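Local coordinates for FERM, ARHGEF and pleckstrin domain-containing protein 2 (Mus musculus, PDB 6D2K), which activates RAC1 as a guanine nucleotide exchange factor and takes part in class 3 semaphorin responses and actin remodelling, this chain being its FERM domain alone, at residues A[60-65]-A[274-279]; A[124-129]-A[169-174]; A[134-137]-A[143-146]; A[206-211]-A[217-222]. One frame throughout, in Å; residues are numbered along the deposited sequence. Where two conformers were deposited one is given.

Interaction 1: residues A[60-65]-A[274-279]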
loop_
_atom_site.group_PDB
_atom_site.type_symbol
_atom_site.label_atom_id
_atom_site.label_comp_id
_atom_site.label_asym_id
_atom_site.label_seq_id
_atom_site.Cartn_x
_atom_site.Cartn_y
_atom_site.Cartn_z
ATOM N N TRP A 60 3.871 9.708 -0.933
ATOM C CA TRP A 60 2.503 9.497 -0.477
ATOM C C TRP A 60 2.387 9.616 1.036
ATOM O O TRP A 60 3.218 9.097 1.781
ATOM C CB TRP A 60 1.995 8.129 -0.931
ATOM C CG TRP A 60 1.825 8.032 -2.408
ATOM C CD1 TRP A 60 2.712 7.507 -3.307
ATOM C CD2 TRP A 60 0.700 8.479 -3.169
ATOM N NE1 TRP A 60 2.204 7.597 -4.581
ATOM C CE2 TRP A 60 0.974 8.198 -4.525
ATOM C CE3 TRP A 60 -0.508 9.097 -2.839
ATOM C CZ2 TRP A 60 0.080 8.506 -5.543
ATOM C CZ3 TRP A 60 -1.392 9.404 -3.848
ATOM C CH2 TRP A 60 -1.094 9.107 -5.191
ATOM N N ILE A 61 1.339 10.291 1.490
ATOM C CA ILE A 61 1.073 10.392 2.915
ATOM C C ILE A 61 -0.386 10.031 3.239
ATOM O O ILE A 61 -1.290 10.269 2.443
ATOM C CB ILE A 61 1.504 11.768 3.486
ATOM C CG1 ILE A 61 0.368 12.453 4.240
ATOM C CG2 ILE A 61 2.077 12.659 2.391
ATOM C CD1 ILE A 61 0.754 13.798 4.814
ATOM N N TRP A 62 -0.591 9.403 4.390
ATOM C CA TRP A 62 -1.923 8.978 4.815
ATOM C C TRP A 62 -2.753 10.091 5.440
ATOM O O TRP A 62 -2.253 10.899 6.237
ATOM C CB TRP A 62 -1.797 7.843 5.829
ATOM C CG TRP A 62 -1.238 6.584 5.251
ATOM C CD1 TRP A 62 0.002 6.054 5.465
ATOM C CD2 TRP A 62 -1.908 5.693 4.357
ATOM N NE1 TRP A 62 0.143 4.875 4.752
ATOM C CE2 TRP A 62 -1.021 4.640 4.069
ATOM C CE3 TRP A 62 -3.176 5.693 3.758
ATOM C CZ2 TRP A 62 -1.363 3.597 3.202
ATOM C CZ3 TRP A 62 -3.516 4.654 2.919
ATOM C CH2 TRP A 62 -2.612 3.617 2.653
ATOM N N LEU A 63 -4.033 10.131 5.091
ATOM C CA LEU A 63 -4.967 11.010 5.790
ATOM C C LEU A 63 -5.136 10.548 7.235
ATOM O O LEU A 63 -5.396 9.372 7.485
ATOM C CB LEU A 63 -6.322 11.024 5.071
ATOM C CG LEU A 63 -7.338 12.037 5.604
ATOM C CD1 LEU A 63 -6.936 13.445 5.185
ATOM C CD2 LEU A 63 -8.713 11.724 5.077
ATOM N N GLU A 64 -4.970 11.473 8.183
ATOM C CA GLU A 64 -5.124 11.156 9.608
ATOM C C GLU A 64 -6.582 11.333 10.040
ATOM O O GLU A 64 -7.202 12.352 9.753
ATOM C CB GLU A 64 -4.188 12.035 10.463
ATOM C CG GLU A 64 -2.712 11.910 10.095
ATOM C CD GLU A 64 -1.795 12.663 11.043
ATOM O OE1 GLU A 64 -1.618 12.205 12.189
ATOM O OE2 GLU A 64 -1.242 13.707 10.642
ATOM N N PRO A 65 -7.142 10.338 10.735
ATOM C CA PRO A 65 -8.578 10.384 11.042
ATOM C C PRO A 65 -8.963 11.439 12.081
ATOM O O PRO A 65 -10.109 11.887 12.065
ATOM C CB PRO A 65 -8.860 8.980 11.589
ATOM C CG PRO A 65 -7.532 8.492 12.083
ATOM C CD PRO A 65 -6.533 9.053 11.120
ATOM N N TRP A 274 7.868 6.724 11.328
ATOM C CA TRP A 274 7.554 6.374 12.700
ATOM C C TRP A 274 6.061 6.106 12.872
ATOM O O TRP A 274 5.664 5.119 13.494
ATOM C CB TRP A 274 8.013 7.507 13.644
ATOM C CG TRP A 274 7.620 7.298 15.066
ATOM C CD1 TRP A 274 8.254 6.515 16.004
ATOM C CD2 TRP A 274 6.510 7.897 15.735
ATOM N NE1 TRP A 274 7.584 6.586 17.204
ATOM C CE2 TRP A 274 6.516 7.428 17.068
ATOM C CE3 TRP A 274 5.514 8.792 15.340
ATOM C CZ2 TRP A 274 5.563 7.812 17.998
ATOM C CZ3 TRP A 274 4.562 9.170 16.269
ATOM C CH2 TRP A 274 4.603 8.689 17.588
ATOM N N LYS A 275 5.233 6.988 12.327
ATOM C CA LYS A 275 3.780 6.855 12.479
ATOM C C LYS A 275 3.276 5.530 11.906
ATOM O O LYS A 275 2.496 4.836 12.552
ATOM C CB LYS A 275 3.031 8.010 11.801
ATOM C CG LYS A 275 3.122 9.382 12.508
ATOM C CD LYS A 275 2.223 10.405 11.807
ATOM C CE LYS A 275 2.180 11.721 12.580
ATOM N NZ LYS A 275 1.356 12.749 11.885
ATOM N N ILE A 276 3.715 5.179 10.700
ATOM C CA ILE A 276 3.211 3.950 10.079
ATOM C C ILE A 276 3.724 2.726 10.827
ATOM O O ILE A 276 3.021 1.712 10.921
ATOM C CB ILE A 276 3.497 3.872 8.555
ATOM C CG1 ILE A 276 2.716 2.701 7.915
ATOM C CG2 ILE A 276 4.965 3.679 8.287
ATOM C CD1 ILE A 276 1.209 2.832 8.010
ATOM N N CYS A 277 4.930 2.809 11.388
ATOM C CA CYS A 277 5.433 1.688 12.191
ATOM C C CYS A 277 4.610 1.495 13.456
ATOM O O CYS A 277 4.234 0.374 13.797
ATOM C CB CYS A 277 6.896 1.867 12.574
ATOM S SG CYS A 277 8.065 1.675 11.238
ATOM N N VAL A 278 4.347 2.581 14.170
ATOM C CA VAL A 278 3.536 2.482 15.371
ATOM C C VAL A 278 2.148 1.938 15.029
ATOM O O VAL A 278 1.617 1.078 15.732
ATOM C CB VAL A 278 3.426 3.832 16.082
ATOM C CG1 VAL A 278 2.384 3.749 17.189
ATOM C CG2 VAL A 278 4.794 4.231 16.637
ATOM N N GLU A 279 1.563 2.416 13.937
ATOM C CA GLU A 279 0.253 1.920 13.534
ATOM C C GLU A 279 0.256 0.428 13.175
ATOM O O GLU A 279 -0.678 -0.287 13.534
ATOM C CB GLU A 279 -0.327 2.781 12.415
ATOM C CG GLU A 279 -0.691 4.182 12.908
ATOM C CD GLU A 279 -1.256 5.065 11.822
ATOM O OE1 GLU A 279 -1.136 4.713 10.634
ATOM O OE2 GLU A 279 -1.813 6.121 12.166
#

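Interaction 2: residues A[124-129]-A[169-174]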
loop_
_atom_site.group_PDB
_atom_site.type_symbol
_atom_site.label_atom_id
_atom_site.label_comp_id
_atom_site.label_asym_id
_atom_site.label_seq_id
_atom_site.Cartn_x
_atom_site.Cartn_y
_atom_site.Cartn_z
ATOM N N ALA A 124 5.137 -12.234 -12.740
ATOM C CA ALA A 124 4.387 -11.037 -13.095
ATOM C C ALA A 124 3.330 -11.382 -14.134
ATOM O O ALA A 124 2.171 -10.967 -14.031
ATOM C CB ALA A 124 5.325 -9.957 -13.628
ATOM N N ALA A 125 3.756 -12.129 -15.148
ATOM C CA ALA A 125 2.878 -12.555 -16.234
ATOM C C ALA A 125 1.731 -13.412 -15.708
ATOM O O ALA A 125 0.563 -13.270 -16.144
ATOM C CB ALA A 125 3.686 -13.332 -17.259
ATOM N N LEU A 126 2.050 -14.303 -14.771
ATOM C CA LEU A 126 1.024 -15.131 -14.147
ATOM C C LEU A 126 0.018 -14.287 -13.358
ATOM O O LEU A 126 -1.192 -14.493 -13.461
ATOM C CB LEU A 126 1.674 -16.191 -13.254
ATOM C CG LEU A 126 0.726 -17.152 -12.545
ATOM C CD1 LEU A 126 -0.107 -17.940 -13.579
ATOM C CD2 LEU A 126 1.523 -18.082 -11.626
ATOM N N LEU A 127 0.503 -13.349 -12.552
ATOM C CA LEU A 127 -0.391 -12.432 -11.845
ATOM C C LEU A 127 -1.332 -11.720 -12.810
ATOM O O LEU A 127 -2.547 -11.666 -12.578
ATOM C CB LEU A 127 0.420 -11.377 -11.067
ATOM C CG LEU A 127 0.979 -11.845 -9.735
ATOM C CD1 LEU A 127 2.006 -10.833 -9.213
ATOM C CD2 LEU A 127 -0.140 -12.025 -8.724
ATOM N N ILE A 128 -0.777 -11.137 -13.867
ATOM C CA ILE A 128 -1.590 -10.408 -14.831
ATOM C C ILE A 128 -2.606 -11.339 -15.485
ATOM O O ILE A 128 -3.743 -10.943 -15.699
ATOM C CB ILE A 128 -0.732 -9.714 -15.895
ATOM C CG1 ILE A 128 0.194 -8.702 -15.222
ATOM C CG2 ILE A 128 -1.612 -9.015 -16.936
ATOM C CD1 ILE A 128 1.263 -8.144 -16.149
ATOM N N SER A 129 -2.213 -12.581 -15.756
ATOM C CA SER A 129 -3.145 -13.515 -16.398
ATOM C C SER A 129 -4.381 -13.784 -15.530
ATOM O O SER A 129 -5.495 -13.960 -16.047
ATOM C CB SER A 129 -2.445 -14.823 -16.802
ATOM O OG SER A 129 -2.163 -15.642 -15.681
ATOM N N GLN A 169 -4.668 -18.767 -20.896
ATOM C CA GLN A 169 -5.339 -19.912 -21.514
ATOM C C GLN A 169 -5.575 -21.042 -20.517
ATOM O O GLN A 169 -6.462 -21.880 -20.718
ATOM C CB GLN A 169 -4.528 -20.437 -22.702
ATOM C CG GLN A 169 -4.471 -19.494 -23.865
ATOM C CD GLN A 169 -3.498 -19.952 -24.932
ATOM O OE1 GLN A 169 -3.639 -21.043 -25.490
ATOM N NE2 GLN A 169 -2.510 -19.116 -25.229
ATOM N N ARG A 170 -4.795 -21.069 -19.441
ATOM C CA ARG A 170 -4.910 -22.122 -18.438
ATOM C C ARG A 170 -6.064 -21.908 -17.461
ATOM O O ARG A 170 -6.381 -22.801 -16.682
ATOM C CB ARG A 170 -3.616 -22.239 -17.622
ATOM C CG ARG A 170 -2.357 -22.329 -18.454
ATOM C CD ARG A 170 -1.124 -22.420 -17.563
ATOM N NE ARG A 170 0.078 -22.554 -18.372
ATOM C CZ ARG A 170 1.277 -22.854 -17.882
ATOM N NH1 ARG A 170 1.436 -23.056 -16.581
ATOM N NH2 ARG A 170 2.313 -22.954 -18.700
ATOM N N HIS A 171 -6.669 -20.718 -17.472
ATOM C CA HIS A 171 -7.620 -20.358 -16.420
ATOM C C HIS A 171 -9.069 -20.495 -16.836
ATOM O O HIS A 171 -9.945 -19.922 -16.192
ATOM C CB HIS A 171 -7.405 -18.914 -15.963
ATOM C CG HIS A 171 -5.991 -18.600 -15.596
ATOM N ND1 HIS A 171 -5.132 -19.532 -15.055
ATOM C CD2 HIS A 171 -5.294 -17.439 -15.671
ATOM C CE1 HIS A 171 -3.959 -18.967 -14.824
ATOM N NE2 HIS A 171 -4.031 -17.695 -15.185
ATOM N N THR A 172 -9.299 -21.257 -17.902
ATOM C CA THR A 172 -10.631 -21.498 -18.436
ATOM C C THR A 172 -11.679 -21.743 -17.357
ATOM O O THR A 172 -11.517 -22.607 -16.504
ATOM C CB THR A 172 -10.597 -22.711 -19.374
ATOM O OG1 THR A 172 -9.632 -22.465 -20.401
ATOM C CG2 THR A 172 -11.957 -22.922 -20.010
ATOM N N GLY A 173 -12.760 -20.972 -17.405
ATOM C CA GLY A 173 -13.869 -21.158 -16.487
ATOM C C GLY A 173 -13.752 -20.617 -15.072
ATOM O O GLY A 173 -14.700 -20.705 -14.294
ATOM N N GLN A 174 -12.596 -20.068 -14.711
ATOM C CA GLN A 174 -12.433 -19.548 -13.352
ATOM C C GLN A 174 -13.205 -18.245 -13.107
ATOM O O GLN A 174 -13.257 -17.373 -13.959
ATOM C CB GLN A 174 -10.944 -19.400 -12.989
ATOM C CG GLN A 174 -10.312 -20.765 -12.694
ATOM C CD GLN A 174 -8.812 -20.710 -12.481
ATOM O OE1 GLN A 174 -8.271 -19.727 -11.957
ATOM N NE2 GLN A 174 -8.127 -21.792 -12.865
#

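Interaction 3: residues A[134-137]-A[143-146]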
loop_
_atom_site.group_PDB
_atom_site.type_symbol
_atom_site.label_atom_id
_atom_site.label_comp_id
_atom_site.label_asym_id
_atom_site.label_seq_id
_atom_site.Cartn_x
_atom_site.Cartn_y
_atom_site.Cartn_z
ATOM N N SER A 134 -10.189 -12.384 -14.083
ATOM C CA SER A 134 -11.194 -11.739 -13.244
ATOM C C SER A 134 -11.963 -10.656 -13.986
ATOM O O SER A 134 -13.162 -10.499 -13.765
ATOM C CB SER A 134 -10.571 -11.131 -11.975
ATOM O OG SER A 134 -9.863 -9.936 -12.255
ATOM N N GLU A 135 -11.284 -9.905 -14.852
ATOM C CA GLU A 135 -11.889 -8.709 -15.420
ATOM C C GLU A 135 -12.595 -8.970 -16.741
ATOM O O GLU A 135 -13.705 -8.475 -16.961
ATOM C CB GLU A 135 -10.849 -7.595 -15.580
ATOM C CG GLU A 135 -11.459 -6.282 -16.078
ATOM C CD GLU A 135 -10.633 -5.072 -15.696
ATOM O OE1 GLU A 135 -10.311 -4.920 -14.500
ATOM O OE2 GLU A 135 -10.322 -4.254 -16.589
ATOM N N ILE A 136 -11.952 -9.722 -17.626
ATOM C CA ILE A 136 -12.542 -9.966 -18.955
ATOM C C ILE A 136 -12.935 -11.424 -19.194
ATOM O O ILE A 136 -13.499 -11.751 -20.236
ATOM C CB ILE A 136 -11.642 -9.477 -20.120
ATOM C CG1 ILE A 136 -10.330 -10.263 -20.184
ATOM C CG2 ILE A 136 -11.416 -7.977 -20.028
ATOM C CD1 ILE A 136 -9.457 -9.870 -21.381
ATOM N N GLY A 137 -12.638 -12.309 -18.243
ATOM C CA GLY A 137 -13.045 -13.697 -18.361
ATOM C C GLY A 137 -12.143 -14.577 -19.206
ATOM O O GLY A 137 -10.952 -14.303 -19.360
ATOM N N LEU A 143 -9.538 -10.637 -27.825
ATOM C CA LEU A 143 -10.073 -9.933 -26.664
ATOM C C LEU A 143 -8.943 -9.521 -25.727
ATOM O O LEU A 143 -8.918 -8.392 -25.237
ATOM C CB LEU A 143 -11.066 -10.828 -25.921
ATOM C CG LEU A 143 -11.762 -10.248 -24.690
ATOM C CD1 LEU A 143 -12.841 -9.277 -25.124
ATOM C CD2 LEU A 143 -12.368 -11.363 -23.834
ATOM N N ASP A 144 -8.016 -10.447 -25.487
ATOM C CA ASP A 144 -6.863 -10.175 -24.615
ATOM C C ASP A 144 -5.982 -9.062 -25.177
ATOM O O ASP A 144 -5.613 -8.142 -24.460
ATOM C CB ASP A 144 -6.013 -11.434 -24.408
ATOM C CG ASP A 144 -6.574 -12.370 -23.341
ATOM O OD1 ASP A 144 -7.812 -12.517 -23.236
ATOM O OD2 ASP A 144 -5.770 -13.000 -22.624
ATOM N N ARG A 145 -5.630 -9.166 -26.457
ATOM C CA ARG A 145 -4.751 -8.177 -27.075
ATOM C C ARG A 145 -5.372 -6.787 -27.109
ATOM O O ARG A 145 -4.699 -5.796 -26.844
ATOM C CB ARG A 145 -4.327 -8.618 -28.479
ATOM C CG ARG A 145 -3.471 -9.878 -28.470
ATOM C CD ARG A 145 -2.813 -10.135 -29.815
ATOM N NE ARG A 145 -1.903 -11.275 -29.750
ATOM C CZ ARG A 145 -0.612 -11.187 -29.445
ATOM N NH1 ARG A 145 -0.067 -10.008 -29.181
ATOM N NH2 ARG A 145 0.135 -12.284 -29.412
ATOM N N GLU A 146 -6.656 -6.696 -27.438
ATOM C CA GLU A 146 -7.306 -5.397 -27.420
ATOM C C GLU A 146 -7.371 -4.829 -26.004
ATOM O O GLU A 146 -7.148 -3.638 -25.794
ATOM C CB GLU A 146 -8.698 -5.451 -28.072
ATOM C CG GLU A 146 -8.646 -5.638 -29.581
ATOM C CD GLU A 146 -10.024 -5.590 -30.246
ATOM O OE1 GLU A 146 -11.029 -5.309 -29.560
ATOM O OE2 GLU A 146 -10.104 -5.832 -31.466
#

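Interaction 4: residues A[206-211]-A[217-222]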
loop_
_atom_site.group_PDB
_atom_site.type_symbol
_atom_site.label_atom_id
_atom_site.label_comp_id
_atom_site.label_asym_id
_atom_site.label_seq_id
_atom_site.Cartn_x
_atom_site.Cartn_y
_atom_site.Cartn_z
ATOM N N THR A 206 25.736 3.812 5.423
ATOM C CA THR A 206 25.278 3.022 4.291
ATOM C C THR A 206 23.845 3.389 3.938
ATOM O O THR A 206 22.997 3.470 4.813
ATOM C CB THR A 206 25.345 1.531 4.617
ATOM O OG1 THR A 206 26.687 1.205 5.000
ATOM C CG2 THR A 206 24.921 0.683 3.412
ATOM N N LYS A 207 23.584 3.625 2.658
ATOM C CA LYS A 207 22.226 3.915 2.211
ATOM C C LYS A 207 21.383 2.640 2.209
ATOM O O LYS A 207 21.752 1.630 1.592
ATOM C CB LYS A 207 22.227 4.565 0.825
ATOM C CG LYS A 207 22.945 5.905 0.759
ATOM C CD LYS A 207 22.326 6.921 1.710
ATOM C CE LYS A 207 22.955 8.302 1.548
ATOM N NZ LYS A 207 22.290 9.332 2.402
ATOM N N ILE A 208 20.258 2.685 2.922
ATOM C CA ILE A 208 19.354 1.538 3.009
ATOM C C ILE A 208 17.908 1.967 2.787
ATOM O O ILE A 208 17.609 3.153 2.717
ATOM C CB ILE A 208 19.491 0.799 4.371
ATOM C CG1 ILE A 208 19.325 1.763 5.553
ATOM C CG2 ILE A 208 20.839 0.109 4.472
ATOM C CD1 ILE A 208 17.891 2.036 5.933
ATOM N N ASN A 209 17.025 0.986 2.650
ATOM C CA ASN A 209 15.601 1.252 2.543
ATOM C C ASN A 209 14.904 0.660 3.753
ATOM O O ASN A 209 15.019 -0.538 4.017
ATOM C CB ASN A 209 15.036 0.645 1.256
ATOM C CG ASN A 209 15.499 1.386 0.015
ATOM O OD1 ASN A 209 15.380 2.607 -0.077
ATOM N ND2 ASN A 209 16.040 0.649 -0.942
ATOM N N LEU A 210 14.201 1.503 4.499
ATOM C CA LEU A 210 13.391 1.047 5.624
ATOM C C LEU A 210 11.985 0.690 5.159
ATOM O O LEU A 210 11.430 1.304 4.234
ATOM C CB LEU A 210 13.302 2.117 6.717
ATOM C CG LEU A 210 14.599 2.405 7.459
ATOM C CD1 LEU A 210 14.407 3.576 8.409
ATOM C CD2 LEU A 210 15.059 1.182 8.238
ATOM N N ALA A 211 11.415 -0.320 5.801
ATOM C CA ALA A 211 10.025 -0.684 5.536
ATOM C C ALA A 211 9.413 -1.276 6.785
ATOM O O ALA A 211 10.100 -1.529 7.773
ATOM C CB ALA A 211 9.926 -1.663 4.358
ATOM N N VAL A 217 9.848 -4.268 11.744
ATOM C CA VAL A 217 10.521 -3.247 10.973
ATOM C C VAL A 217 11.620 -3.887 10.157
ATOM O O VAL A 217 12.369 -4.740 10.650
ATOM C CB VAL A 217 11.069 -2.143 11.886
ATOM C CG1 VAL A 217 11.799 -1.071 11.068
ATOM C CG2 VAL A 217 9.913 -1.538 12.655
ATOM N N LEU A 218 11.701 -3.483 8.898
ATOM C CA LEU A 218 12.545 -4.157 7.933
ATOM C C LEU A 218 13.615 -3.242 7.369
ATOM O O LEU A 218 13.394 -2.042 7.198
ATOM C CB LEU A 218 11.686 -4.715 6.786
ATOM C CG LEU A 218 10.419 -5.493 7.148
ATOM C CD1 LEU A 218 9.696 -5.897 5.864
ATOM C CD2 LEU A 218 10.733 -6.738 7.947
ATOM N N VAL A 219 14.777 -3.819 7.073
ATOM C CA VAL A 219 15.855 -3.089 6.422
ATOM C C VAL A 219 16.252 -3.777 5.124
ATOM O O VAL A 219 16.557 -4.974 5.113
ATOM C CB VAL A 219 17.108 -2.967 7.326
ATOM C CG1 VAL A 219 18.218 -2.215 6.592
ATOM C CG2 VAL A 219 16.751 -2.253 8.607
ATOM N N PHE A 220 16.233 -3.014 4.036
ATOM C CA PHE A 220 16.686 -3.484 2.735
ATOM C C PHE A 220 17.920 -2.682 2.339
ATOM O O PHE A 220 18.008 -1.492 2.615
ATOM C CB PHE A 220 15.602 -3.264 1.681
ATOM C CG PHE A 220 14.416 -4.166 1.820
ATOM C CD1 PHE A 220 14.221 -5.208 0.923
ATOM C CD2 PHE A 220 13.474 -3.965 2.813
ATOM C CE1 PHE A 220 13.122 -6.037 1.025
ATOM C CE2 PHE A 220 12.374 -4.785 2.925
ATOM C CZ PHE A 220 12.195 -5.834 2.023
ATOM N N GLN A 221 18.886 -3.339 1.713
ATOM C CA GLN A 221 19.970 -2.622 1.071
ATOM C C GLN A 221 19.680 -2.742 -0.407
ATOM O O GLN A 221 19.606 -3.850 -0.943
ATOM C CB GLN A 221 21.331 -3.224 1.422
ATOM C CG GLN A 221 22.503 -2.402 0.910
ATOM C CD GLN A 221 23.810 -2.768 1.582
ATOM O OE1 GLN A 221 24.868 -2.230 1.247
ATOM N NE2 GLN A 221 23.744 -3.682 2.542
ATOM N N GLY A 222 19.474 -1.610 -1.067
ATOM C CA GLY A 222 18.914 -1.653 -2.402
ATOM C C GLY A 222 17.607 -2.423 -2.351
ATOM O O GLY A 222 16.671 -2.030 -1.658
HETATM O O HOH W 1 20.003 1.239 -0.474
#

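Interaction 1: residues A[60-65]-A[274-279]
Lys275 NZ reaches both carboxylate oxygens of Glu64 at the boundary between the ubiquitin-like N-terminal lobe of the FERM domain and its C-terminal PH-like lobe. Residues 60-65 run from an edge strand, 60-62, into the following loop, and 274-279 form part of the long helix 267-284. The lysine is extended throughout: CG lies anti to the carbonyl carbon (chi1 -72°) and every later torsion is close to trans, which carries NZ away from the helix toward the loop. It stands 3.0 Å from Glu64 OE1 and 3.0 Å from Glu64 OE2, a forked salt bridge in which neither oxygen is preferred and both hydrogen bonds are weak. The two side chains cross at about a right angle, and the nearest approaches are those of the carboxylate oxygens to NZ.

One residue on along the helix, Ile276 meets Trp62. The methyl CD1 of Ile276 lies 4.0 Å from indole NE1 and 4.3 Å from CD1 of Trp62, approaching the ring obliquely. Lys86 makes a cation-pi contact with the same indole and a salt bridge with Glu279, so a second lysine spans this boundary.

With 149 Å² buried in all and none of the four touching residues fully buried, this is a surface contact. Between these segments the attraction is probably modest: one weakly hydrogen-bonded ion pair, likely screened by solvent, and one apolar touch.

Interaction 2: residues A[124-129]-A[169-174]
His171 points its imidazole edge at Ser129 of helix 121-136. Its CB is directed toward that helix, and CG lies anti to the carbonyl carbon and beside the backbone N (chi1 -52°), from where the ring turns to bring NE2 to the serine. On one side of the ring CD2 comes 3.5 Å from the carbonyl O of Ser129, which lies in the ring plane. On the other side CE1 touches the Leu126 methyl CD1 at 4.2 Å, also at the edge. At the tip NE2 donates a hydrogen bond of 2.8 Å to Ser129 OG, which sits just 11° out of the ring plane.

The contact belongs to the all-helical central lobe of the FERM domain, where residues 169-174 connect helix 161-168 to helix 176-187. His171 begins a type II beta turn that ends at Gln174, and the backbone bond from Gln174 N to His171 O closes it. His130 stacks on the imidazole, while Ser129 meets its edge.

Two bonds grip the serine hydroxyl. Besides accepting from the histidine, Ser129 OG is turned back along its own helix and donates a 2.7 Å bond to the Leu126 carbonyl O, tilted 21° from the carbonyl plane.

Interaction 3: residues A[134-137]-A[143-146]
Ile136 and Asp144 come within 8.0 Å at their CA atoms, where helix 121-136 gives way to the turn leading into helix 141-150. Gly137 is the first residue to leave helical geometry, its positive phi of 82° taking the chain out of the helix. Residues 143-146 stay helical throughout.

CB of Ile136 is directed toward the second helix, and CD1 makes the closest side-chain contacts. CG1 takes the position between the backbone N and the carbonyl carbon (chi1 65°), and the chain then runs on extended, placing CD1 4.1 Å from Leu143 CG. These two side chains reach toward each other tip to tip. Leu143 CD2 also lies 3.8 Å from the carbonyl O of Ile136. Leu143 was modelled in two conformers, so the distances to its CG and CD2 hold for one of them and are tentative.

Asp144 approaches obliquely, its OD1 3.6 Å from Ile136 CD1. The other oxygen, OD2, is hydrogen-bonded to ND1 of His168 on helix 161-168. The isoleucine methyl thus meets a carboxylate already engaged by another helix of the central lobe. Between the two segments the contact is van der Waals in kind, while His168 bonds to Asp144 and, weakly, to Gly137 O.

Interaction 4: residues A[206-211]-A[217-222]
Asn209 and Phe220 form a hydrogen-bonded pair in the antiparallel beta hairpin of strands 207-213 and 216-221, in the PH-like C-terminal lobe of the FERM domain. Their backbones exchange two nearly straight bonds: Asn209 N reaches Phe220 O at 2.7 Å (175° at the hydrogen), and Phe220 N reaches Asn209 O at 2.8 Å. Two residues on, Ala211 and Leu218 repeat the pattern. Ala211 N donates to Leu218 O over 3.0 Å, and Leu218 N returns a bond of 2.8 Å to Ala211 O.

Between them lies the non-hydrogen-bonded pair Leu210 and Val219. Here a CA-H...O contact runs from Leu210 CA to Leu218 O, while the two side chains lie side by side, pointing the same way, with Leu210 CD2 3.8 Å from Val219 CG2. The backbones of Ile208 and Leu210 bond outward to Ala200 and His198, and those of Val217 and Val219 to strand 224-230. On the face opposite Leu210 and Val219, Ala211 CB lies 4.2 Å from Phe220 CE2, oblique to the ring.

At the open end of the hairpin, where 207-213 begins and 216-221 ends, a water accepts from Gly222 N and donates to Lys207 O. The same glycine offers its carbonyl O to the Asn209 side chain: ND2 binds it at 2.8 Å with a bent angle of 145°, the oxygen only 1° out of the amide plane.

The four contacts sample all three FERM lobes. Interactions 2 and 3 share helix 121-136 of the central lobe; their centres lie 10 Å apart and their nearest atoms about 5 Å, with no direct touch. Interaction 1 joins the first and third lobes, bringing together residues more than 200 positions apart in sequence. Interaction 4 lies 19 Å from it, centre to centre, within the third lobe, and the two meet directly where helix 267-284 touches the hairpin, Cys277 SG lying 4.0 Å from Val217 CG2. The central-lobe pair is remote: the centres of interactions 1 and 2 are 35 Å apart, on opposite sides of the chain's centre.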